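Local coordinates for protein aldehyde dehydrogenase (Trypanosoma brucei, PDB 5NNO) that probably oxidises aldehydes with NAD+ as the hydride acceptor, and is captured here with NAD and the aldehyde derived from an antitrypanosomal benzoxaborole, at residues R63-H68 and G125-P130; V95-P100 and D110-Y115; L118-V123 and R193-L198; L393-F398 and T412-V417. One frame throughout, in Å; residues are numbered along the deposited sequence. Where two conformers were deposited one is given.

Contact 1. Residues R63-H68 and G125-P130. With NAD (nicotinamide-adenine-dinucleotide), chain C; 92N (4-[(1-oxidanyl-3~{H}-2,1-benzoxaborol-5-yl)oxy]benzaldehyde), chain D.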
# COMPACT_ATOMS: atom_id res chain seq x y z
N ARG A 63 4.70 -11.27 -34.09
CA ARG A 63 6.10 -11.67 -34.18
C ARG A 63 6.71 -12.11 -32.85
O ARG A 63 7.51 -13.04 -32.84
CB ARG A 63 6.92 -10.51 -34.76
CG ARG A 63 8.42 -10.72 -34.83
CD ARG A 63 9.02 -9.59 -35.65
NE ARG A 63 10.46 -9.73 -35.82
CZ ARG A 63 11.22 -8.89 -36.51
NH1 ARG A 63 12.52 -9.13 -36.61
NH2 ARG A 63 10.69 -7.83 -37.13
N ASP A 64 6.36 -11.43 -31.75
CA ASP A 64 6.82 -11.82 -30.40
C ASP A 64 6.10 -13.06 -29.85
O ASP A 64 6.74 -14.00 -29.38
CB ASP A 64 6.62 -10.69 -29.38
CG ASP A 64 7.48 -9.43 -29.68
OD1 ASP A 64 8.55 -9.55 -30.29
OD2 ASP A 64 7.04 -8.33 -29.28
N ARG A 65 4.76 -13.03 -29.89
CA ARG A 65 3.93 -14.04 -29.23
C ARG A 65 3.32 -15.13 -30.14
O ARG A 65 2.98 -16.21 -29.66
CB ARG A 65 2.82 -13.35 -28.44
CG ARG A 65 3.32 -12.38 -27.36
CD ARG A 65 3.70 -13.09 -26.08
NE ARG A 65 4.76 -14.07 -26.27
CZ ARG A 65 4.60 -15.40 -26.33
NH1 ARG A 65 5.67 -16.17 -26.48
NH2 ARG A 65 3.39 -15.95 -26.23
N ARG A 66 3.23 -14.86 -31.44
CA ARG A 66 2.43 -15.66 -32.38
C ARG A 66 0.94 -15.69 -31.98
O ARG A 66 0.26 -16.68 -32.20
CB ARG A 66 3.00 -17.07 -32.60
CG ARG A 66 2.80 -17.57 -34.03
CD ARG A 66 2.57 -19.09 -34.17
NE ARG A 66 3.77 -19.82 -33.79
CZ ARG A 66 3.87 -20.90 -32.99
NH1 ARG A 66 2.85 -21.49 -32.37
NH2 ARG A 66 5.07 -21.36 -32.82
N ARG A 67 0.46 -14.58 -31.41
CA ARG A 67 -0.98 -14.41 -31.15
C ARG A 67 -1.69 -13.85 -32.37
O ARG A 67 -1.09 -13.15 -33.19
CB ARG A 67 -1.23 -13.51 -29.94
CG ARG A 67 -1.15 -14.27 -28.63
CD ARG A 67 -1.75 -13.52 -27.46
NE ARG A 67 -0.76 -12.70 -26.78
CZ ARG A 67 -0.75 -11.36 -26.74
NH1 ARG A 67 -1.68 -10.62 -27.35
NH2 ARG A 67 0.22 -10.74 -26.10
N HIS A 68 -2.96 -14.18 -32.50
CA HIS A 68 -3.76 -13.78 -33.63
C HIS A 68 -4.24 -12.39 -33.32
O HIS A 68 -4.39 -12.04 -32.15
CB HIS A 68 -4.96 -14.71 -33.83
CG HIS A 68 -5.55 -14.66 -35.21
ND1 HIS A 68 -6.64 -13.88 -35.52
CD2 HIS A 68 -5.21 -15.31 -36.35
CE1 HIS A 68 -6.94 -14.04 -36.80
NE2 HIS A 68 -6.09 -14.91 -37.32
N GLY A 125 7.47 -3.77 -16.98
CA GLY A 125 6.49 -4.54 -17.73
C GLY A 125 6.94 -5.97 -17.92
O GLY A 125 8.02 -6.40 -17.44
N THR A 126 6.09 -6.72 -18.60
CA THR A 126 6.34 -8.12 -18.84
C THR A 126 5.89 -8.51 -20.23
O THR A 126 5.12 -7.80 -20.89
CB THR A 126 5.67 -9.00 -17.80
OG1 THR A 126 6.20 -10.33 -17.90
CG2 THR A 126 4.14 -8.95 -17.93
N TRP A 127 6.37 -9.66 -20.64
CA TRP A 127 6.35 -10.06 -22.06
C TRP A 127 5.05 -10.62 -22.61
O TRP A 127 4.78 -10.41 -23.77
CB TRP A 127 7.52 -11.00 -22.37
CG TRP A 127 7.59 -12.18 -21.50
CD1 TRP A 127 8.34 -12.31 -20.38
CD2 TRP A 127 6.88 -13.40 -21.68
NE1 TRP A 127 8.13 -13.54 -19.83
CE2 TRP A 127 7.24 -14.25 -20.61
CE3 TRP A 127 5.97 -13.86 -22.62
CZ2 TRP A 127 6.72 -15.54 -20.46
CZ3 TRP A 127 5.44 -15.14 -22.48
CH2 TRP A 127 5.82 -15.96 -21.40
N ASN A 128 4.23 -11.25 -21.78
CA ASN A 128 3.09 -12.07 -22.28
C ASN A 128 1.89 -11.31 -22.92
O ASN A 128 1.20 -11.84 -23.82
CB ASN A 128 2.60 -13.05 -21.22
CG ASN A 128 2.06 -12.38 -19.98
OD1 ASN A 128 2.52 -11.30 -19.60
ND2 ASN A 128 1.09 -13.03 -19.32
N TYR A 129 1.65 -10.10 -22.42
CA TYR A 129 0.74 -9.15 -23.02
C TYR A 129 1.48 -7.81 -22.96
O TYR A 129 1.26 -7.00 -22.07
CB TYR A 129 -0.56 -9.10 -22.23
CG TYR A 129 -1.29 -10.41 -22.28
CD1 TYR A 129 -2.16 -10.73 -23.34
CD2 TYR A 129 -1.07 -11.38 -21.31
CE1 TYR A 129 -2.80 -11.95 -23.41
CE2 TYR A 129 -1.73 -12.60 -21.35
CZ TYR A 129 -2.59 -12.89 -22.40
OH TYR A 129 -3.23 -14.11 -22.45
N PRO A 130 2.40 -7.59 -23.93
CA PRO A 130 3.40 -6.55 -23.77
C PRO A 130 2.91 -5.11 -23.85
O PRO A 130 3.47 -4.25 -23.14
CB PRO A 130 4.43 -6.85 -24.88
CG PRO A 130 3.70 -7.72 -25.88
CD PRO A 130 2.52 -8.34 -25.20
PA NAD C . 10.09 -11.55 -16.08
O1A NAD C . 11.16 -12.46 -15.50
O2A NAD C . 10.02 -11.21 -17.56
O5B NAD C . 10.17 -10.16 -15.24
C5B NAD C . 9.44 -8.98 -15.60
C4B NAD C . 10.35 -7.75 -15.67
O4B NAD C . 11.38 -7.86 -14.68
C3B NAD C . 11.03 -7.54 -17.03
O3B NAD C . 10.83 -6.20 -17.50
C2B NAD C . 12.50 -7.81 -16.79
O2B NAD C . 13.33 -6.92 -17.54
C1B NAD C . 12.64 -7.57 -15.29
N9A NAD C . 13.72 -8.36 -14.64
C8A NAD C . 14.07 -9.66 -14.83
N7A NAD C . 15.14 -9.99 -14.04
C5A NAD C . 15.47 -8.88 -13.33
C6A NAD C . 16.47 -8.51 -12.32
N6A NAD C . 17.36 -9.42 -11.90
N1A NAD C . 16.49 -7.25 -11.83
C2A NAD C . 15.60 -6.33 -12.24
N3A NAD C . 14.65 -6.59 -13.16
C4A NAD C . 14.54 -7.82 -13.73
O3 NAD C . 8.69 -12.21 -15.67
PN NAD C . 8.39 -13.73 -16.10
O1N NAD C . 9.15 -14.67 -15.19
O2N NAD C . 8.62 -13.87 -17.59
O5D NAD C . 6.83 -13.82 -15.72
C5D NAD C . 6.61 -14.21 -14.37
C4D NAD C . 5.23 -13.91 -13.83
O4D NAD C . 4.62 -12.70 -14.24
C3D NAD C . 4.27 -15.00 -14.21
O3D NAD C . 4.44 -16.08 -13.29
C2D NAD C . 2.93 -14.30 -14.13
O2D NAD C . 2.11 -14.93 -13.14
C1D NAD C . 3.28 -12.85 -13.78
N1N NAD C . 2.33 -11.92 -14.39
C2N NAD C . 1.44 -11.26 -13.63
C3N NAD C . 0.50 -10.40 -14.21
C7N NAD C . -0.52 -9.63 -13.42
O7N NAD C . -0.89 -8.55 -13.84
N7N NAD C . -1.00 -10.12 -12.28
C4N NAD C . 0.50 -10.24 -15.60
C5N NAD C . 1.43 -10.94 -16.35
C6N NAD C . 2.34 -11.78 -15.73
C9 92N D . -10.46 -11.45 -21.15
C7 92N D . -9.94 -7.81 -20.74
C3 92N D . -5.09 -10.41 -19.64
C4 92N D . -5.72 -9.35 -19.01
C5 92N D . -7.87 -8.79 -20.07
C6 92N D . -8.65 -7.67 -20.27
C1 92N D . -3.74 -10.80 -17.66
C2 92N D . -4.10 -11.12 -18.98
C11 92N D . -8.39 -10.06 -20.32
C12 92N D . -5.40 -9.03 -17.70
O 92N D . -2.03 -12.46 -17.41
C 92N D . -2.67 -11.53 -16.97
C13 92N D . -4.41 -9.75 -17.04
O1 92N D . -6.55 -8.48 -19.71
C10 92N D . -9.69 -10.21 -20.79
C8 92N D . -10.48 -9.07 -21.01
O3 92N D . -11.77 -10.99 -21.58
B 92N D . -11.85 -9.61 -21.51
O2 92N D . -12.97 -8.92 -21.81

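Contact 2. Residues V95-P100 and D110-Y115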
# COMPACT_ATOMS: atom_id res chain seq x y z
N VAL A 95 -10.69 13.41 -9.11
CA VAL A 95 -9.89 14.48 -8.49
C VAL A 95 -10.53 15.08 -7.24
O VAL A 95 -9.83 15.47 -6.34
CB VAL A 95 -9.52 15.64 -9.46
CG1 VAL A 95 -8.62 15.13 -10.57
CG2 VAL A 95 -10.74 16.38 -10.01
N LYS A 96 -11.86 15.13 -7.20
CA LYS A 96 -12.60 15.92 -6.23
C LYS A 96 -12.53 15.40 -4.81
O LYS A 96 -12.66 14.20 -4.58
CB LYS A 96 -14.05 16.08 -6.66
CG LYS A 96 -14.17 17.08 -7.82
CD LYS A 96 -14.01 18.54 -7.37
CE LYS A 96 -13.48 19.41 -8.51
NZ LYS A 96 -13.38 20.83 -8.08
N PRO A 97 -12.31 16.31 -3.83
CA PRO A 97 -12.22 15.93 -2.43
C PRO A 97 -13.43 15.20 -1.86
O PRO A 97 -14.56 15.46 -2.28
CB PRO A 97 -12.04 17.27 -1.73
CG PRO A 97 -11.32 18.11 -2.71
CD PRO A 97 -11.87 17.71 -4.03
N VAL A 98 -13.17 14.31 -0.91
CA VAL A 98 -14.21 13.52 -0.24
C VAL A 98 -14.38 14.01 1.20
O VAL A 98 -13.41 14.27 1.91
CB VAL A 98 -13.89 12.02 -0.29
CG1 VAL A 98 -14.98 11.19 0.41
CG2 VAL A 98 -13.78 11.57 -1.75
N LYS A 99 -15.64 14.16 1.59
CA LYS A 99 -16.03 14.56 2.94
C LYS A 99 -16.15 13.28 3.77
O LYS A 99 -17.14 12.55 3.62
CB LYS A 99 -17.37 15.30 2.90
CG LYS A 99 -17.41 16.52 1.99
CD LYS A 99 -16.57 17.67 2.51
CE LYS A 99 -17.27 18.40 3.65
NZ LYS A 99 -16.35 19.07 4.61
N PRO A 100 -15.14 12.97 4.61
CA PRO A 100 -15.25 11.74 5.37
C PRO A 100 -16.35 11.87 6.41
O PRO A 100 -16.71 12.98 6.74
CB PRO A 100 -13.88 11.64 6.05
CG PRO A 100 -13.49 13.06 6.27
CD PRO A 100 -14.02 13.80 5.08
N ASP A 110 -14.39 21.35 9.89
CA ASP A 110 -14.59 21.11 8.45
C ASP A 110 -13.43 20.26 8.00
O ASP A 110 -12.30 20.72 8.02
CB ASP A 110 -14.63 22.42 7.65
CG ASP A 110 -14.48 22.21 6.12
OD1 ASP A 110 -14.79 21.11 5.62
OD2 ASP A 110 -14.01 23.17 5.44
N CYS A 111 -13.71 19.04 7.58
CA CYS A 111 -12.68 18.07 7.25
C CYS A 111 -12.82 17.56 5.82
O CYS A 111 -13.90 17.60 5.24
CB CYS A 111 -12.72 16.95 8.28
SG CYS A 111 -12.24 17.56 9.93
N GLU A 112 -11.70 17.11 5.24
CA GLU A 112 -11.64 16.80 3.81
C GLU A 112 -10.49 15.84 3.45
O GLU A 112 -9.39 15.92 4.01
CB GLU A 112 -11.47 18.10 3.03
CG GLU A 112 -12.37 18.27 1.82
CD GLU A 112 -12.03 19.53 1.03
OE1 GLU A 112 -10.83 19.72 0.72
OE2 GLU A 112 -12.95 20.31 0.71
N LEU A 113 -10.77 14.95 2.49
CA LEU A 113 -9.76 14.06 1.90
C LEU A 113 -9.49 14.49 0.46
O LEU A 113 -10.33 14.28 -0.42
CB LEU A 113 -10.25 12.62 1.93
CG LEU A 113 -10.22 11.80 3.23
CD1 LEU A 113 -10.45 12.66 4.46
CD2 LEU A 113 -11.22 10.64 3.15
N GLN A 114 -8.33 15.08 0.21
CA GLN A 114 -7.95 15.56 -1.14
C GLN A 114 -6.98 14.56 -1.76
O GLN A 114 -6.31 13.82 -1.05
CB GLN A 114 -7.31 16.97 -1.05
CG GLN A 114 -8.11 17.99 -0.23
CD GLN A 114 -7.55 19.42 -0.25
OE1 GLN A 114 -6.45 19.69 -0.77
NE2 GLN A 114 -8.30 20.35 0.34
N TYR A 115 -6.96 14.48 -3.09
CA TYR A 115 -6.04 13.60 -3.81
C TYR A 115 -5.07 14.46 -4.58
O TYR A 115 -5.47 15.41 -5.28
CB TYR A 115 -6.76 12.65 -4.77
CG TYR A 115 -7.55 11.57 -4.10
CD1 TYR A 115 -6.94 10.50 -3.49
CD2 TYR A 115 -8.96 11.62 -4.09
CE1 TYR A 115 -7.69 9.51 -2.87
CE2 TYR A 115 -9.72 10.64 -3.47
CZ TYR A 115 -9.09 9.58 -2.86
OH TYR A 115 -9.90 8.62 -2.28

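Contact 3. Residues L118-V123 and R193-L198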
# COMPACT_ATOMS: atom_id res chain seq x y z
N LEU A 118 1.85 12.02 -6.76
CA LEU A 118 3.00 11.56 -5.98
C LEU A 118 4.32 12.04 -6.55
O LEU A 118 5.19 12.48 -5.80
CB LEU A 118 3.03 10.05 -5.86
CG LEU A 118 1.98 9.42 -4.91
CD1 LEU A 118 1.92 7.93 -5.11
CD2 LEU A 118 2.32 9.73 -3.45
N GLY A 119 4.48 11.93 -7.88
CA GLY A 119 5.65 12.51 -8.55
C GLY A 119 6.03 11.76 -9.79
O GLY A 119 5.31 11.84 -10.80
N VAL A 120 7.14 11.03 -9.72
CA VAL A 120 7.60 10.20 -10.84
C VAL A 120 7.38 8.69 -10.62
O VAL A 120 7.93 8.09 -9.68
CB VAL A 120 9.09 10.45 -11.16
CG1 VAL A 120 9.47 9.83 -12.52
CG2 VAL A 120 9.37 11.95 -11.19
N VAL A 121 6.62 8.09 -11.52
CA VAL A 121 6.20 6.68 -11.41
C VAL A 121 7.04 5.81 -12.35
O VAL A 121 7.25 6.22 -13.50
CB VAL A 121 4.70 6.58 -11.70
CG1 VAL A 121 4.24 5.14 -11.76
CG2 VAL A 121 3.93 7.31 -10.61
N LEU A 122 7.53 4.66 -11.87
CA LEU A 122 8.19 3.64 -12.73
C LEU A 122 7.28 2.45 -13.00
O LEU A 122 6.76 1.83 -12.06
CB LEU A 122 9.49 3.10 -12.12
CG LEU A 122 10.19 1.99 -12.94
CD1 LEU A 122 10.72 2.54 -14.25
CD2 LEU A 122 11.33 1.35 -12.15
N VAL A 123 7.14 2.09 -14.28
CA VAL A 123 6.38 0.91 -14.68
C VAL A 123 7.40 -0.03 -15.26
O VAL A 123 8.13 0.34 -16.18
CB VAL A 123 5.32 1.25 -15.71
CG1 VAL A 123 4.55 -0.01 -16.11
CG2 VAL A 123 4.37 2.28 -15.12
N ARG A 193 15.57 7.49 -7.98
CA ARG A 193 14.48 7.79 -7.04
C ARG A 193 13.16 7.93 -7.80
O ARG A 193 13.06 8.73 -8.73
CB ARG A 193 14.79 9.07 -6.21
CG ARG A 193 13.90 9.22 -4.98
CD ARG A 193 14.37 10.29 -3.98
NE ARG A 193 13.48 10.38 -2.81
CZ ARG A 193 13.66 11.17 -1.75
NH1 ARG A 193 14.71 11.99 -1.64
NH2 ARG A 193 12.76 11.15 -0.77
N PHE A 194 12.16 7.15 -7.39
CA PHE A 194 10.78 7.30 -7.88
C PHE A 194 9.85 7.44 -6.71
O PHE A 194 10.22 7.13 -5.61
CB PHE A 194 10.38 6.09 -8.70
CG PHE A 194 11.11 5.94 -10.00
CD1 PHE A 194 12.31 5.25 -10.07
CD2 PHE A 194 10.59 6.48 -11.17
CE1 PHE A 194 12.96 5.07 -11.28
CE2 PHE A 194 11.24 6.31 -12.39
CZ PHE A 194 12.43 5.61 -12.44
N ASP A 195 8.63 7.91 -6.95
CA ASP A 195 7.59 8.03 -5.91
C ASP A 195 6.53 6.90 -5.91
O ASP A 195 5.73 6.81 -4.97
CB ASP A 195 6.91 9.39 -6.02
CG ASP A 195 7.91 10.50 -5.96
OD1 ASP A 195 8.38 10.78 -4.84
OD2 ASP A 195 8.27 11.03 -7.05
N HIS A 196 6.52 6.05 -6.94
CA HIS A 196 5.81 4.77 -6.92
C HIS A 196 6.36 3.85 -8.04
O HIS A 196 6.66 4.31 -9.16
CB HIS A 196 4.29 4.98 -7.13
CG HIS A 196 3.44 3.86 -6.63
ND1 HIS A 196 2.94 3.85 -5.34
CD2 HIS A 196 2.98 2.73 -7.21
CE1 HIS A 196 2.23 2.75 -5.14
NE2 HIS A 196 2.23 2.06 -6.27
N ILE A 197 6.50 2.56 -7.73
CA ILE A 197 6.90 1.59 -8.73
C ILE A 197 5.71 0.65 -8.90
O ILE A 197 5.12 0.19 -7.91
CB ILE A 197 8.14 0.75 -8.35
CG1 ILE A 197 9.37 1.63 -8.28
CG2 ILE A 197 8.38 -0.37 -9.39
CD1 ILE A 197 10.54 0.97 -7.58
N LEU A 198 5.35 0.38 -10.15
CA LEU A 198 4.43 -0.71 -10.45
C LEU A 198 5.19 -1.77 -11.24
O LEU A 198 5.78 -1.50 -12.30
CB LEU A 198 3.20 -0.23 -11.22
CG LEU A 198 2.09 -1.31 -11.28
CD1 LEU A 198 0.73 -0.67 -11.49
CD2 LEU A 198 2.34 -2.41 -12.31

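Contact 4. Residues L393-F398 and T412-V417. Unlike the reference sequence in segment 393-398: Ala394 (reference Ser).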
# COMPACT_ATOMS: atom_id res chain seq x y z
N LEU A 393 -3.26 -15.41 -7.39
CA LEU A 393 -3.89 -14.27 -8.03
C LEU A 393 -5.39 -14.45 -8.29
O LEU A 393 -6.17 -13.52 -8.09
CB LEU A 393 -3.17 -13.98 -9.35
CG LEU A 393 -3.51 -12.67 -10.07
CD1 LEU A 393 -3.04 -11.45 -9.29
CD2 LEU A 393 -2.84 -12.71 -11.43
N ALA A 394 -5.79 -15.64 -8.75
CA ALA A 394 -7.19 -15.89 -9.11
C ALA A 394 -7.66 -17.21 -8.56
O ALA A 394 -6.88 -18.14 -8.45
CB ALA A 394 -7.36 -15.87 -10.62
N LEU A 395 -8.92 -17.25 -8.17
CA LEU A 395 -9.56 -18.48 -7.73
C LEU A 395 -10.86 -18.56 -8.46
O LEU A 395 -11.61 -17.58 -8.52
CB LEU A 395 -9.81 -18.50 -6.21
CG LEU A 395 -10.59 -19.69 -5.66
CD1 LEU A 395 -9.83 -21.00 -5.90
CD2 LEU A 395 -10.88 -19.52 -4.19
N TYR A 396 -11.13 -19.74 -9.00
CA TYR A 396 -12.32 -19.97 -9.82
C TYR A 396 -13.14 -21.11 -9.22
O TYR A 396 -12.58 -22.11 -8.77
CB TYR A 396 -11.91 -20.32 -11.25
CG TYR A 396 -11.06 -19.26 -11.91
CD1 TYR A 396 -11.55 -17.98 -12.06
CD2 TYR A 396 -9.79 -19.54 -12.41
CE1 TYR A 396 -10.79 -17.00 -12.66
CE2 TYR A 396 -9.02 -18.56 -13.02
CZ TYR A 396 -9.53 -17.30 -13.14
OH TYR A 396 -8.81 -16.30 -13.75
N VAL A 397 -14.45 -20.93 -9.21
CA VAL A 397 -15.38 -21.95 -8.72
C VAL A 397 -16.45 -22.16 -9.77
O VAL A 397 -17.16 -21.21 -10.10
CB VAL A 397 -16.05 -21.56 -7.40
CG1 VAL A 397 -16.89 -22.72 -6.87
CG2 VAL A 397 -15.00 -21.14 -6.36
N PHE A 398 -16.57 -23.38 -10.29
CA PHE A 398 -17.71 -23.76 -11.14
C PHE A 398 -18.74 -24.49 -10.28
O PHE A 398 -18.46 -25.54 -9.74
CB PHE A 398 -17.23 -24.55 -12.34
CG PHE A 398 -16.54 -23.69 -13.37
CD1 PHE A 398 -15.23 -23.33 -13.20
CD2 PHE A 398 -17.23 -23.21 -14.47
CE1 PHE A 398 -14.59 -22.52 -14.12
CE2 PHE A 398 -16.60 -22.40 -15.40
CZ PHE A 398 -15.27 -22.05 -15.22
N THR A 412 -10.81 -19.60 1.85
CA THR A 412 -9.59 -19.44 1.04
C THR A 412 -9.26 -17.98 0.84
O THR A 412 -10.15 -17.14 0.94
CB THR A 412 -9.74 -20.08 -0.36
OG1 THR A 412 -10.77 -19.40 -1.08
CG2 THR A 412 -10.12 -21.53 -0.25
N SER A 413 -8.01 -17.67 0.52
CA SER A 413 -7.57 -16.31 0.22
C SER A 413 -6.95 -16.27 -1.16
O SER A 413 -6.08 -17.09 -1.46
CB SER A 413 -6.56 -15.84 1.27
OG SER A 413 -6.01 -14.57 0.94
N SER A 414 -7.34 -15.28 -1.97
CA SER A 414 -6.82 -15.11 -3.33
C SER A 414 -7.02 -13.70 -3.84
O SER A 414 -7.91 -13.02 -3.38
CB SER A 414 -7.58 -16.08 -4.28
OG SER A 414 -8.98 -15.73 -4.43
N GLY A 415 -6.29 -13.32 -4.87
CA GLY A 415 -6.46 -11.99 -5.48
C GLY A 415 -7.89 -11.64 -5.93
O GLY A 415 -8.37 -10.55 -5.72
N ALA A 416 -8.55 -12.57 -6.60
CA ALA A 416 -9.96 -12.40 -7.01
C ALA A 416 -10.66 -13.75 -6.99
O ALA A 416 -9.98 -14.74 -7.03
CB ALA A 416 -10.03 -11.79 -8.39
N VAL A 417 -11.99 -13.77 -6.83
CA VAL A 417 -12.78 -14.98 -7.05
C VAL A 417 -13.63 -14.70 -8.26
O VAL A 417 -14.05 -13.56 -8.47
CB VAL A 417 -13.71 -15.36 -5.87
CG1 VAL A 417 -14.37 -16.73 -6.13
CG2 VAL A 417 -12.97 -15.37 -4.55

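Contact 1. Residues R63-H68 and G125-P130
Arg67 reaches across to the backbone of Asn128, and its guanidinium group is where the two segments press most closely together. NH2 of Arg67 donates to the carbonyl O of Asn128 at 2.7 Å, a bent bond with 132° at the hydrogen. The carbonyl oxygen stands 31° out of the guanidinium plane. Pro130 CD lies at the edge of the same group, 3.4 Å from Arg67 NH2. Over one guanidinium face comes the Tyr129 ring, CD1 foremost and offset toward the rim, with the two planes 32° apart. The chain of Arg67 bends at chi3 to make this approach. Further bonds from NE to Asn254 and from NH2 to Glu76 help hold the group. The loop 125-130 joins strand 110-124 to helix 132-143 in the Rossmann-like NAD-binding domain and meets both ligands. Gly125 O accepts a bond from the ribose O3B of NAD at 2.8 Å. The Tyr129 ring offers one face to the benzaldehyde ring of the bound benzoxaborole aldehyde, with Tyr129 CE2 3.7 Å from its C2. Asn128 lies close to Ser259, at the predicted active-site position and changed in this structure; Asn128 probably corresponds to the oxyanion-hole asparagine of aldehyde dehydrogenases. Its ND2 is held by Gln257 O. The Arg65 side, by contrast, makes van der Waals approaches and no polar bond to the loop, with Arg65 CD 3.6 Å from Asn128 O. In one of its two conformers the guanidinium may also face Trp127 CZ3, planes well inclined; NH2 donates to Arg315 O. Partly exposed Asp64 turns to Ala158 N and Thr159 N instead.

Contact 2. Residues V95-P100 and D110-Y115
The long strand 110-124 begins in the projecting beta arm that serves aldehyde dehydrogenases in oligomerisation, and here the strand returns alongside the preceding segment 95-100, which follows helix 91-95. One antiparallel hydrogen-bonded pair, Val98 with Leu113, ties the two together. Val98 N gives to Leu113 O at 2.9 Å, and Leu113 N returns a bond to Val98 O. The prolines on either side of this bridge pack against different side chains. Pro100 lays CG against Leu113 CD1 at 3.6 Å, crossing the leucine at a slant. Pro97 lies alongside Glu112, both pointing the same way, with Pro97 CB 3.6 Å from the carboxylate carbon CD. That carboxylate is gripped within its own strand by Gln114, whose NE2 donates to Glu112 OE1 at 2.6 Å, nearly in line with the C-O bond. The amide also bonds Glu409 of the second subunit, where Tyr448 packs on Leu113. At the other end Lys99 doubles back on itself, bent at chi2 (-70°) and chi3 (-77°), although its CB sets off away from the strand. The ammonium NZ of Lys99 then forms a salt bridge to Asp110 OD1 at 2.8 Å and a hydrogen bond to Cys111 O at 2.9 Å. Asp110 uses its second oxygen, OD2, for Arg461 of strand 454-461. The aspartate is thus shared between two cations, which would be expected to favour its ionised form, and a lysine at the protein surface helps tie segment 95-100 to both the charge and the backbone of the strand.

Contact 3. Residues L118-V123 and R193-L198
Strands 120-123 and 196-198 run parallel at 18°, their axes 4.7 Å apart, with Leu122 paired to Ile197 and Val123 to Leu198. Leu122 N donates to His196 O, and Leu122 O takes the N-H of Leu198 at 2.8 Å. At the start of strand 120-123, Asp195 holds Val120 by two bonds. Its backbone N donates to Val120 O, while its carboxylate OD2 accepts from Val120 N at 2.9 Å through the anti lone pair, an almost straight bond (166°). OD2 also forms a salt bridge to Arg25, so charge and backbone share one oxygen. Gly119 passes close to this carboxylate with its CA 3.4 Å from Asp195 OD2; its positive phi suits only glycine, and there would be no room for a CB. The Phe194 ring packs against both Val120 and Leu122. Leu122 CB sits squarely over one ring face, 3.6 Å from the centroid and 11° off the normal, a CH-pi contact, and Val120 CG1 touches Phe194 CD2 at 3.8 Å. On the sheet face with Leu122 and Ile197 lies helix 183-190, and Val21 of helix 16-29 meets Phe194. On the face with Val121, His196 and Leu198, Phe453 packs against all three. Strand 147-151 pairs with the other edge of 118-123, and strand 220-223 with the outer edge of 196-200, in the Rossmann-like sheet.

Contact 4. Residues L393-F398 and T412-V417
Leu395 holds CG trans to its amide nitrogen (chi1 175°) and so swings a methyl against Thr412, whose OG1 is placed between its own N and carbonyl carbon (chi1 63°). CD2 of Leu395 comes within 3.1 Å of Thr412 OG1, a tight meeting of two side chains crossing at about a right angle. The segments belong to a beta-alpha-beta crossover in which strand 394-398 is connected by helix 402-410 to the parallel strand 416-419, in the sheet of the probable catalytic domain. Leu395 pairs with Val417 in register. Leu395 N donates to Ala416 O at 3.0 Å, whereas the bond from Ala416 N to Leu393 O is weak, bent to 124° at the hydrogen. Beyond it Val417 CA lies 3.2 Å from Leu395 O, a CA-H...O contact. Gly415 allows the close approach at the strand entry: its CA is 3.0 Å from Leu393 O, leaving no room for a CB. Leu393 turns its side chain the other way, to Ser259 and the bound NAD, so that this end of the crossover borders the active site. Another flank lies at the dimer interface: Arg457 of the second subunit bonds the hydroxyls of both Thr412 and Ser414, and Val417 pairs with a strand of that subunit, which carries the sheet across. Thr412 OG1 is also hydrogen-bonded to Val408 O of helix 402-410. Ser414 OG, lying 3.4 Å from Leu395 CB, also donates to Ala416 O, from above the carbonyl plane and on the face opposite to that used by Leu395 N.

Overall arrangement
Contacts 1, 3 and 4 are buried, while contact 2 lies at the surface on the projecting arm, about 41 Å from contact 1 between centres. Contacts 2 and 3 share strand 110-124, the former near its beginning and the latter near its end; contact 1 takes up the loop directly after it, where NAD and the benzoxaborole aldehyde bind. Contact 4 belongs to the other sheet, yet its Leu393 also reaches the cofactor. Contacts 2, 3 and 4 all touch the second subunit, which contact 1 reaches through His68 alone. Their chemistry follows their place: a salt bridge and prolines at the arm, parallel strand pairing, less regular in contact 4, and an arginine fastening loop backbone in contact 1.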